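Local coordinates for protein beta-lactamase (Escherichia coli, PDB 6PQ8) that probably hydrolyses beta-lactam antibiotics to substituted beta-amino acids, as a class A beta-lactamase conferring antibiotic resistance, at residues D26-S31 with F54-N59; V45-I50 with K263-A268; I257-G262 with S291-L296. The protein carries 1 engineered substitution. All coordinates share one frame; numbering follows the deposited sequence.

Contact 1 of 3, residues D26-S31 with F54-N59. With J01 ((2R,3Z,5R)-3-(2-hydroxyethylidene)-7-oxo-4-oxa-1-azabicyclo[3.2.0]heptane-2-carboxylic acid), chain C.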
loop_
_atom_site.group_PDB
_atom_site.type_symbol
_atom_site.label_atom_id
_atom_site.label_comp_id
_atom_site.label_asym_id
_atom_site.label_seq_id
_atom_site.Cartn_x
_atom_site.Cartn_y
_atom_site.Cartn_z
ATOM N N ASP A 26 -7.650 15.817 19.063
ATOM C CA ASP A 26 -9.059 15.439 19.121
ATOM C C ASP A 26 -9.955 16.410 18.361
ATOM O O ASP A 26 -11.044 16.017 17.933
ATOM C CB ASP A 26 -9.517 15.315 20.581
ATOM C CG ASP A 26 -9.335 16.611 21.369
ATOM O OD1 ASP A 26 -8.288 17.276 21.192
ATOM O OD2 ASP A 26 -10.238 16.964 22.163
ATOM N N SER A 27 -9.532 17.661 18.173
ATOM C CA SER A 27 -10.303 18.547 17.309
ATOM C C SER A 27 -10.138 18.158 15.843
ATOM O O SER A 27 -11.107 18.176 15.074
ATOM C CB SER A 27 -9.892 19.998 17.532
ATOM O OG SER A 27 -10.496 20.834 16.558
ATOM N N LEU A 28 -8.916 17.804 15.438
ATOM C CA LEU A 28 -8.698 17.289 14.089
ATOM C C LEU A 28 -9.459 15.984 13.874
ATOM O O LEU A 28 -10.070 15.781 12.818
ATOM C CB LEU A 28 -7.198 17.093 13.843
ATOM C CG LEU A 28 -6.765 16.289 12.616
ATOM C CD1 LEU A 28 -7.012 17.094 11.357
ATOM C CD2 LEU A 28 -5.309 15.873 12.722
ATOM N N LYS A 29 -9.442 15.093 14.872
ATOM C CA LYS A 29 -10.190 13.844 14.784
ATOM C C LYS A 29 -11.687 14.097 14.672
ATOM O O LYS A 29 -12.377 13.464 13.861
ATOM C CB LYS A 29 -9.904 12.974 16.003
ATOM C CG LYS A 29 -10.762 11.738 16.069
ATOM C CD LYS A 29 -10.106 10.703 16.959
ATOM C CE LYS A 29 -10.909 9.420 17.014
ATOM N NZ LYS A 29 -10.060 8.379 17.648
ATOM N N SER A 30 -12.212 15.007 15.492
ATOM C CA SER A 30 -13.620 15.352 15.389
ATOM C C SER A 30 -13.931 15.976 14.043
ATOM O O SER A 30 -15.009 15.749 13.485
ATOM C CB SER A 30 -13.999 16.297 16.528
ATOM O OG SER A 30 -13.762 15.659 17.775
ATOM N N SER A 31 -12.995 16.748 13.499
ATOM C CA SER A 31 -13.209 17.346 12.190
ATOM C C SER A 31 -13.294 16.279 11.103
ATOM O O SER A 31 -14.111 16.385 10.178
ATOM C CB SER A 31 -12.088 18.339 11.900
ATOM O OG SER A 31 -12.117 18.756 10.549
ATOM N N PHE A 54 3.450 11.560 16.997
ATOM C CA PHE A 54 2.138 12.068 16.794
ATOM C C PHE A 54 1.303 10.877 16.382
ATOM O O PHE A 54 1.734 10.030 15.636
ATOM C CB PHE A 54 2.160 13.105 15.707
ATOM C CG PHE A 54 0.823 13.507 15.255
ATOM C CD1 PHE A 54 0.145 14.483 15.905
ATOM C CD2 PHE A 54 0.238 12.892 14.198
ATOM C CE1 PHE A 54 -1.099 14.852 15.502
ATOM C CE2 PHE A 54 -1.008 13.244 13.788
ATOM C CZ PHE A 54 -1.684 14.230 14.442
ATOM N N LYS A 55 0.092 10.817 16.870
ATOM C CA LYS A 55 -0.736 9.683 16.591
ATOM C C LYS A 55 -2.194 10.025 16.339
ATOM O O LYS A 55 -2.769 10.764 17.100
ATOM C CB LYS A 55 -0.593 8.717 17.745
ATOM C CG LYS A 55 -1.395 7.464 17.645
ATOM C CD LYS A 55 -0.862 6.421 18.598
ATOM C CE LYS A 55 -1.978 5.578 19.156
ATOM N NZ LYS A 55 -2.232 5.866 20.585
ATOM N N LEU A 56 -2.831 9.547 15.441
ATOM C CA LEU A 56 -4.252 9.767 15.214
ATOM C C LEU A 56 -4.854 8.518 14.586
ATOM O O LEU A 56 -4.266 7.923 13.669
ATOM C CB LEU A 56 -4.494 10.976 14.314
ATOM C CG LEU A 56 -5.920 11.147 13.787
ATOM C CD1 LEU A 56 -6.720 12.055 14.694
ATOM C CD2 LEU A 56 -5.925 11.697 12.379
ATOM N N ASN A 57 -6.023 8.127 15.093
ATOM C CA ASN A 57 -6.798 6.993 14.605
ATOM C C ASN A 57 -8.237 7.427 14.401
ATOM O O ASN A 57 -8.770 8.202 15.197
ATOM C CB ASN A 57 -6.805 5.823 15.595
ATOM C CG ASN A 57 -5.463 5.193 15.750
ATOM O OD1 ASN A 57 -4.549 5.474 14.978
ATOM N ND2 ASN A 57 -5.319 4.333 16.755
ATOM N N VAL A 58 -8.863 6.916 13.342
ATOM C CA VAL A 58 -10.306 7.001 13.142
ATOM C C VAL A 58 -10.776 5.628 12.679
ATOM O O VAL A 58 -10.199 5.049 11.750
ATOM C CB VAL A 58 -10.700 8.092 12.125
ATOM C CG1 VAL A 58 -12.208 8.267 12.076
ATOM C CG2 VAL A 58 -10.041 9.403 12.464
ATOM N N ASN A 59 -11.799 5.096 13.342
ATOM C CA ASN A 59 -12.371 3.798 13.005
ATOM C C ASN A 59 -11.283 2.726 12.916
ATOM O O ASN A 59 -11.200 1.946 11.961
ATOM C CB ASN A 59 -13.182 3.904 11.719
ATOM C CG ASN A 59 -14.268 4.935 11.830
ATOM O OD1 ASN A 59 -14.792 5.159 12.915
ATOM N ND2 ASN A 59 -14.604 5.582 10.728
HETATM O O2 J01 C . 7.211 14.602 12.538
HETATM C C5 J01 C . 6.159 15.045 12.908
HETATM C C4 J01 C . 4.862 14.473 13.465
HETATM C C3 J01 C . 4.316 15.912 13.295
HETATM N N1 J01 C . 5.686 16.367 13.001
HETATM O O1 J01 C . 3.890 16.511 14.535
HETATM C C1 J01 C . 4.644 17.620 14.634
HETATM C C2 J01 C . 6.001 17.372 14.014
HETATM C C8 J01 C . 6.487 18.712 13.458
HETATM O O5 J01 C . 6.345 18.968 12.291
HETATM O O4 J01 C . 6.965 19.506 14.240
HETATM C C6 J01 C . 4.146 18.784 15.229
HETATM C C7 J01 C . 2.663 18.875 15.459
HETATM O O3 J01 C . 2.236 17.730 16.167
#
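Phe54 begins the contact by offering the edge of its ring to Leu28: CZ of Phe54 lies 4.3 Å from CD2 of Leu28, close to the ring plane. With CG anti to the backbone N (chi1 169°), the phenyl reaches toward helix 25-36, while its CB stays 3.8 Å from C4 of the bound clavulanate J01. Two residues on, Leu56 points toward the helix and divides its branches. CD1 lies 3.6 Å from CB of Lys29, whereas CD2 meets CD2 of Leu28 at 4.2 Å. CB of Asn57 leaves the strand on the side away from the helix, and the residue takes part through its backbone carbonyl. Backbone hydrogen bonds tie Leu56 and Val58 to Val47 and Val45 of the neighbouring strand, so the carbonyl of Asn57 faces the outer side of an edge strand, and there Lys29 donates a hydrogen bond to it. The extended lysine places NZ 2.8 Å from Asn57 O, 35° out of the carbonyl plane rather than on a lone pair. Val58 closes the row, its CG2 brushing CG of Lys29 at 4.4 Å. Helix and strand run nearly the same way, at 26° between axes 9.2 Å apart. Leu28 also packs on Ser291 and Tyr295 of helix 278-297; the N- and C-terminal helices pack together on one face of the five-stranded sheet, as in the alpha/beta domain of class A beta-lactamases.

Contact 2 of 3, residues V45-I50 with K263-A268. With J01 ((2R,3Z,5R)-3-(2-hydroxyethylidene)-7-oxo-4-oxa-1-azabicyclo[3.2.0]heptane-2-carboxylic acid), chain C.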
loop_
_atom_site.group_PDB
_atom_site.type_symbol
_atom_site.label_atom_id
_atom_site.label_comp_id
_atom_site.label_asym_id
_atom_site.label_seq_id
_atom_site.Cartn_x
_atom_site.Cartn_y
_atom_site.Cartn_z
ATOM N N VAL A 45 -8.576 5.408 9.112
ATOM C CA VAL A 45 -7.517 6.407 9.029
ATOM C C VAL A 45 -6.518 6.142 10.140
ATOM O O VAL A 45 -6.911 5.893 11.282
ATOM C CB VAL A 45 -8.065 7.846 9.159
ATOM C CG1 VAL A 45 -6.937 8.865 8.994
ATOM C CG2 VAL A 45 -9.170 8.089 8.171
ATOM N N ALA A 46 -5.227 6.210 9.814
ATOM C CA ALA A 46 -4.195 6.212 10.839
ATOM C C ALA A 46 -3.052 7.110 10.394
ATOM O O ALA A 46 -2.695 7.138 9.212
ATOM C CB ALA A 46 -3.692 4.796 11.141
ATOM N N VAL A 47 -2.496 7.853 11.352
ATOM C CA VAL A 47 -1.358 8.742 11.140
ATOM C C VAL A 47 -0.334 8.473 12.231
ATOM O O VAL A 47 -0.691 8.326 13.407
ATOM C CB VAL A 47 -1.758 10.232 11.170
ATOM C CG1 VAL A 47 -0.521 11.105 10.996
ATOM C CG2 VAL A 47 -2.838 10.560 10.121
ATOM N N LEU A 48 0.941 8.427 11.851
ATOM C CA LEU A 48 2.031 8.280 12.809
ATOM C C LEU A 48 3.154 9.240 12.439
ATOM O O LEU A 48 3.682 9.163 11.322
ATOM C CB LEU A 48 2.546 6.850 12.824
ATOM C CG LEU A 48 3.085 6.270 14.114
ATOM C CD1 LEU A 48 2.284 6.802 15.296
ATOM C CD2 LEU A 48 3.047 4.750 14.043
ATOM N N GLY A 49 3.510 10.137 13.358
ATOM C CA GLY A 49 4.693 10.963 13.151
ATOM C C GLY A 49 5.948 10.108 13.057
ATOM O O GLY A 49 6.068 9.074 13.718
ATOM N N ILE A 50 6.878 10.515 12.231
ATOM C CA ILE A 50 8.090 9.773 12.080
ATOM C C ILE A 50 9.118 10.141 13.125
ATOM O O ILE A 50 9.587 9.294 13.823
ATOM C CB ILE A 50 8.673 9.928 10.682
ATOM C CG1 ILE A 50 7.748 9.277 9.686
ATOM C CG2 ILE A 50 10.035 9.292 10.580
ATOM C CD1 ILE A 50 7.573 7.819 9.926
ATOM N N LYS A 263 10.372 17.290 8.168
ATOM C CA LYS A 263 9.932 16.118 8.908
ATOM C C LYS A 263 8.925 15.306 8.080
ATOM O O LYS A 263 8.504 15.713 6.993
ATOM C CB LYS A 263 9.335 16.543 10.247
ATOM C CG LYS A 263 10.401 16.940 11.255
ATOM C CD LYS A 263 9.793 17.476 12.529
ATOM C CE LYS A 263 10.874 17.951 13.489
ATOM N NZ LYS A 263 10.298 18.813 14.560
ATOM N N HIS A 264 8.523 14.146 8.613
ATOM C CA HIS A 264 7.677 13.206 7.891
ATOM C C HIS A 264 6.584 12.646 8.797
ATOM O O HIS A 264 6.705 12.649 10.023
ATOM C CB HIS A 264 8.494 12.039 7.313
ATOM C CG HIS A 264 9.662 12.475 6.489
ATOM N ND1 HIS A 264 10.861 12.858 7.047
ATOM C CD2 HIS A 264 9.813 12.605 5.150
ATOM C CE1 HIS A 264 11.705 13.200 6.088
ATOM N NE2 HIS A 264 11.093 13.059 4.928
ATOM N N PHE A 265 5.511 12.144 8.164
ATOM C CA PHE A 265 4.481 11.360 8.840
ATOM C C PHE A 265 4.007 10.213 7.946
ATOM O O PHE A 265 3.960 10.338 6.719
ATOM C CB PHE A 265 3.287 12.238 9.295
ATOM C CG PHE A 265 2.530 12.938 8.172
ATOM C CD1 PHE A 265 2.959 14.166 7.678
ATOM C CD2 PHE A 265 1.355 12.394 7.661
ATOM C CE1 PHE A 265 2.251 14.828 6.671
ATOM C CE2 PHE A 265 0.642 13.039 6.659
ATOM C CZ PHE A 265 1.091 14.261 6.161
ATOM N N ALA A 266 3.713 9.074 8.567
ATOM C CA ALA A 266 3.078 7.953 7.889
ATOM C C ALA A 266 1.562 8.067 8.033
ATOM O O ALA A 266 1.053 8.422 9.098
ATOM C CB ALA A 266 3.570 6.625 8.463
ATOM N N ILE A 267 0.844 7.801 6.945
ATOM C CA ILE A 267 -0.608 7.938 6.910
ATOM C C ILE A 267 -1.157 6.812 6.051
ATOM O O ILE A 267 -0.518 6.396 5.076
ATOM C CB ILE A 267 -1.042 9.326 6.379
ATOM C CG1 ILE A 267 -2.561 9.438 6.241
ATOM C CG2 ILE A 267 -0.395 9.628 5.047
ATOM C CD1 ILE A 267 -3.047 10.878 6.035
ATOM N N ALA A 268 -2.319 6.287 6.443
ATOM C CA ALA A 268 -3.020 5.244 5.704
ATOM C C ALA A 268 -4.505 5.547 5.757
ATOM O O ALA A 268 -5.050 5.762 6.842
ATOM C CB ALA A 268 -2.746 3.859 6.293
HETATM O O2 J01 C . 7.211 14.602 12.538
HETATM C C5 J01 C . 6.159 15.045 12.908
HETATM C C4 J01 C . 4.862 14.473 13.465
HETATM C C3 J01 C . 4.316 15.912 13.295
HETATM N N1 J01 C . 5.686 16.367 13.001
HETATM O O1 J01 C . 3.890 16.511 14.535
HETATM C C1 J01 C . 4.644 17.620 14.634
HETATM C C2 J01 C . 6.001 17.372 14.014
HETATM C C8 J01 C . 6.487 18.712 13.458
HETATM O O5 J01 C . 6.345 18.968 12.291
HETATM O O4 J01 C . 6.965 19.506 14.240
HETATM C C6 J01 C . 4.146 18.784 15.229
HETATM C C7 J01 C . 2.663 18.875 15.459
HETATM O O3 J01 C . 2.236 17.730 16.167
#
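Ala46 and Ala268 exchange both backbone bonds, each N-H running to the other's carbonyl, with Ala268 N to Ala46 O at 2.9 Å. Leu48 and Ala266 repeat the exchange, Leu48 N reaching Ala266 O at 2.8 Å. A further bond, from Ile50 N to His264 O at 3.1 Å, arrives 38° above the carbonyl plane, where the strand is giving way to a loop. The backbone groups of the intervening residues serve the outer neighbours: Val45 and Val47 pair with strand 55-58, Phe265 and Ile267 with strand 248-258. Gly49 O accepts a hydrogen bond from Lys193 NZ, and His264 N is satisfied by Glu51 OE2. Between the bonds, Val47 and Ile267 lie side by side, CG2 against CG1 at 4.0 Å, and CG1 of Val47 meets CD2 of Phe265 at 4.0 Å. Near the sheet's end Gly49, having no side chain, lets C4 of clavulanate approach its CA to 3.5 Å. Lys263 stretches along the ligand, and NZ makes a weak bond of 3.4 Å to the carboxylate atom O4. The backbone donors and acceptors named here are used within the protein; Lys263, salt-bridged to Asp52 and bonded weakly to the ligand, is consistent with a loose electrostatic hold on that carboxylate.

Contact 3 of 3, residues I257-G262 with S291-L296; sequences ITLPNG and SVWDYL. With J01 ((2R,3Z,5R)-3-(2-hydroxyethylidene)-7-oxo-4-oxa-1-azabicyclo[3.2.0]heptane-2-carboxylic acid), chain C; ASP (aspartic acid), chain B.
The indole of Trp293 meets the strand end and turn mainly by its six-membered ring. At the edge, CZ3 lies 3.2 Å from Thr258 O, which sits in the ring plane, where the slightly positive C-H rim should suit a carbonyl oxygen. Ile257 arrives at the same edge, its CG2 3.7 Å from CZ3 of Trp293. Pro260 and the indole come to meet each other from opposite directions, CD of Pro260 lying oblique to the ring, 3.5 Å from CH2 of Trp293. CG lies beside the carbonyl carbon of Trp293 (chi1 169°), which carries the indole out from the helix to these neighbours. The second apolar group is leucine on leucine: CD2 of Leu259 touches CB of Leu296 at 3.7 Å, the two side chains crossing at about a right angle. These contacts seat the C-terminal helix 278-297 on the beta hairpin of strands 248-258 and 264-274, whose connection contains a type I turn from Leu259 to Gly262. Within that turn, Gly262 N bonds to Leu259 O at 2.8 Å. Polar interactions reach toward the bound molecules instead. Asn261 ND2 donates to the clavulanate carboxylate atom O5 at 3.1 Å, its OD1 being engaged by Lys263 N, and Leu296 O accepts a bond of 2.7 Å from the amino N of the bound aspartic acid.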
loop_
_atom_site.group_PDB
_atom_site.type_symbol
_atom_site.label_atom_id
_atom_site.label_comp_id
_atom_site.label_asym_id
_atom_site.label_seq_id
_atom_site.Cartn_x
_atom_site.Cartn_y
_atom_site.Cartn_z
ATOM N N ILE A 257 4.795 11.026 4.002
ATOM C CA ILE A 257 4.715 12.362 3.425
ATOM C C ILE A 257 5.759 13.258 4.077
ATOM O O ILE A 257 5.999 13.166 5.285
ATOM C CB ILE A 257 3.291 12.923 3.607
ATOM C CG1 ILE A 257 2.292 11.962 2.950
ATOM C CG2 ILE A 257 3.181 14.366 3.092
ATOM C CD1 ILE A 257 1.003 12.609 2.531
ATOM N N THR A 258 6.364 14.137 3.281
ATOM C CA THR A 258 7.361 15.082 3.765
ATOM C C THR A 258 6.712 16.441 4.017
ATOM O O THR A 258 6.158 17.062 3.098
ATOM C CB THR A 258 8.515 15.211 2.777
ATOM O OG1 THR A 258 9.004 13.901 2.449
ATOM C CG2 THR A 258 9.646 16.042 3.381
ATOM N N LEU A 259 6.799 16.896 5.257
ATOM C CA LEU A 259 6.275 18.182 5.675
ATOM C C LEU A 259 7.209 19.302 5.235
ATOM O O LEU A 259 8.387 19.064 4.950
ATOM C CB LEU A 259 6.105 18.204 7.193
ATOM C CG LEU A 259 4.981 17.351 7.773
ATOM C CD1 LEU A 259 5.383 16.780 9.141
ATOM C CD2 LEU A 259 3.708 18.185 7.867
ATOM N N PRO A 260 6.707 20.542 5.179
ATOM C CA PRO A 260 7.562 21.656 4.732
ATOM C C PRO A 260 8.834 21.822 5.539
ATOM O O PRO A 260 9.853 22.259 4.984
ATOM C CB PRO A 260 6.640 22.873 4.880
ATOM C CG PRO A 260 5.264 22.307 4.679
ATOM C CD PRO A 260 5.304 20.967 5.356
ATOM N N ASN A 261 8.813 21.493 6.831
ATOM C CA ASN A 261 10.008 21.604 7.652
ATOM C C ASN A 261 10.946 20.418 7.493
ATOM O O ASN A 261 11.904 20.299 8.261
ATOM C CB ASN A 261 9.626 21.777 9.129
ATOM C CG ASN A 261 8.977 20.545 9.719
ATOM O OD1 ASN A 261 8.706 19.560 9.025
ATOM N ND2 ASN A 261 8.719 20.593 11.018
ATOM N N GLY A 262 10.695 19.525 6.539
ATOM C CA GLY A 262 11.569 18.392 6.336
ATOM C C GLY A 262 11.286 17.186 7.208
ATOM O O GLY A 262 11.917 16.139 7.006
ATOM N N SER A 291 -6.329 17.702 5.567
ATOM C CA SER A 291 -6.581 18.281 6.879
ATOM C C SER A 291 -5.547 17.813 7.902
ATOM O O SER A 291 -5.227 18.562 8.829
ATOM C CB SER A 291 -8.011 17.975 7.330
ATOM O OG SER A 291 -8.136 16.630 7.736
ATOM N N VAL A 292 -4.990 16.606 7.746
ATOM C CA VAL A 292 -3.875 16.195 8.599
ATOM C C VAL A 292 -2.636 17.027 8.290
ATOM O O VAL A 292 -1.939 17.501 9.197
ATOM C CB VAL A 292 -3.591 14.693 8.437
ATOM C CG1 VAL A 292 -2.326 14.300 9.196
ATOM C CG2 VAL A 292 -4.778 13.867 8.911
ATOM N N TRP A 293 -2.350 17.226 7.004
ATOM C CA TRP A 293 -1.252 18.089 6.589
ATOM C C TRP A 293 -1.371 19.482 7.220
ATOM O O TRP A 293 -0.418 19.990 7.827
ATOM C CB TRP A 293 -1.252 18.148 5.056
ATOM C CG TRP A 293 -0.371 19.172 4.421
ATOM C CD1 TRP A 293 -0.681 20.467 4.157
ATOM C CD2 TRP A 293 0.960 18.968 3.929
ATOM N NE1 TRP A 293 0.380 21.095 3.545
ATOM C CE2 TRP A 293 1.400 20.197 3.394
ATOM C CE3 TRP A 293 1.824 17.868 3.895
ATOM C CZ2 TRP A 293 2.664 20.357 2.833
ATOM C CZ3 TRP A 293 3.084 18.028 3.341
ATOM C CH2 TRP A 293 3.495 19.263 2.821
ATOM N N ASP A 294 -2.553 20.098 7.103
ATOM C CA ASP A 294 -2.760 21.448 7.622
ATOM C C ASP A 294 -2.500 21.520 9.119
ATOM O O ASP A 294 -1.893 22.482 9.605
ATOM C CB ASP A 294 -4.182 21.909 7.332
ATOM C CG ASP A 294 -4.399 22.250 5.890
ATOM O OD1 ASP A 294 -3.399 22.428 5.155
ATOM O OD2 ASP A 294 -5.582 22.349 5.496
ATOM N N TYR A 295 -2.979 20.523 9.865
ATOM C CA TYR A 295 -2.760 20.485 11.304
ATOM C C TYR A 295 -1.272 20.444 11.647
ATOM O O TYR A 295 -0.799 21.221 12.482
ATOM C CB TYR A 295 -3.477 19.278 11.902
ATOM C CG TYR A 295 -3.274 19.147 13.391
ATOM C CD1 TYR A 295 -4.023 19.909 14.283
ATOM C CD2 TYR A 295 -2.330 18.269 13.908
ATOM C CE1 TYR A 295 -3.838 19.798 15.650
ATOM C CE2 TYR A 295 -2.135 18.153 15.273
ATOM C CZ TYR A 295 -2.893 18.921 16.140
ATOM O OH TYR A 295 -2.704 18.804 17.500
ATOM N N LEU A 296 -0.518 19.527 11.024
ATOM C CA LEU A 296 0.890 19.365 11.383
ATOM C C LEU A 296 1.736 20.533 10.884
ATOM O O LEU A 296 2.769 20.850 11.481
ATOM C CB LEU A 296 1.425 18.045 10.835
ATOM C CG LEU A 296 0.719 16.768 11.280
ATOM C CD1 LEU A 296 1.226 15.566 10.483
ATOM C CD2 LEU A 296 0.883 16.536 12.772
HETATM O O2 J01 C . 7.211 14.602 12.538
HETATM C C5 J01 C . 6.159 15.045 12.908
HETATM C C4 J01 C . 4.862 14.473 13.465
HETATM C C3 J01 C . 4.316 15.912 13.295
HETATM N N1 J01 C . 5.686 16.367 13.001
HETATM O O1 J01 C . 3.890 16.511 14.535
HETATM C C1 J01 C . 4.644 17.620 14.634
HETATM C C2 J01 C . 6.001 17.372 14.014
HETATM C C8 J01 C . 6.487 18.712 13.458
HETATM O O5 J01 C . 6.345 18.968 12.291
HETATM O O4 J01 C . 6.965 19.506 14.240
HETATM C C6 J01 C . 4.146 18.784 15.229
HETATM C C7 J01 C . 2.663 18.875 15.459
HETATM O O3 J01 C . 2.236 17.730 16.167
HETATM N N ASP B . 2.509 21.863 14.012
HETATM C CA ASP B . 3.102 22.634 15.096
HETATM C C ASP B . 4.411 22.035 15.576
HETATM O O ASP B . 5.241 21.621 14.771
HETATM C CB ASP B . 2.123 22.743 16.262
HETATM C CG ASP B . 2.410 23.939 17.142
HETATM O OD1 ASP B . 3.323 24.720 16.795
HETATM O OD2 ASP B . 1.730 24.099 18.179
#

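Overall arrangement
The three contacts form one continuous packing unit, in which the sheet and helix 278-297 border the ligand, with helix 25-36 packed behind. Contacts 1 and 2 share backbone pairing, with Phe54 O 2.9 Å from Gly49 N; contacts 2 and 3 do likewise, Phe265 O lying 2.9 Å from Ile257 N. Their centres are about 12 and 9 Å apart, against about 15 Å between contacts 1 and 3. Leu296 unites all three: its CD2 meets Phe54 CE1 at 3.8 Å and its CD1 meets Phe265 CD1 at 3.6 Å. Each contact touches clavulanate, whose beta-lactam ring is still closed. The opposite edge strand, 233-239, borders the active site in class A enzymes, so this is probably a secondary binding site.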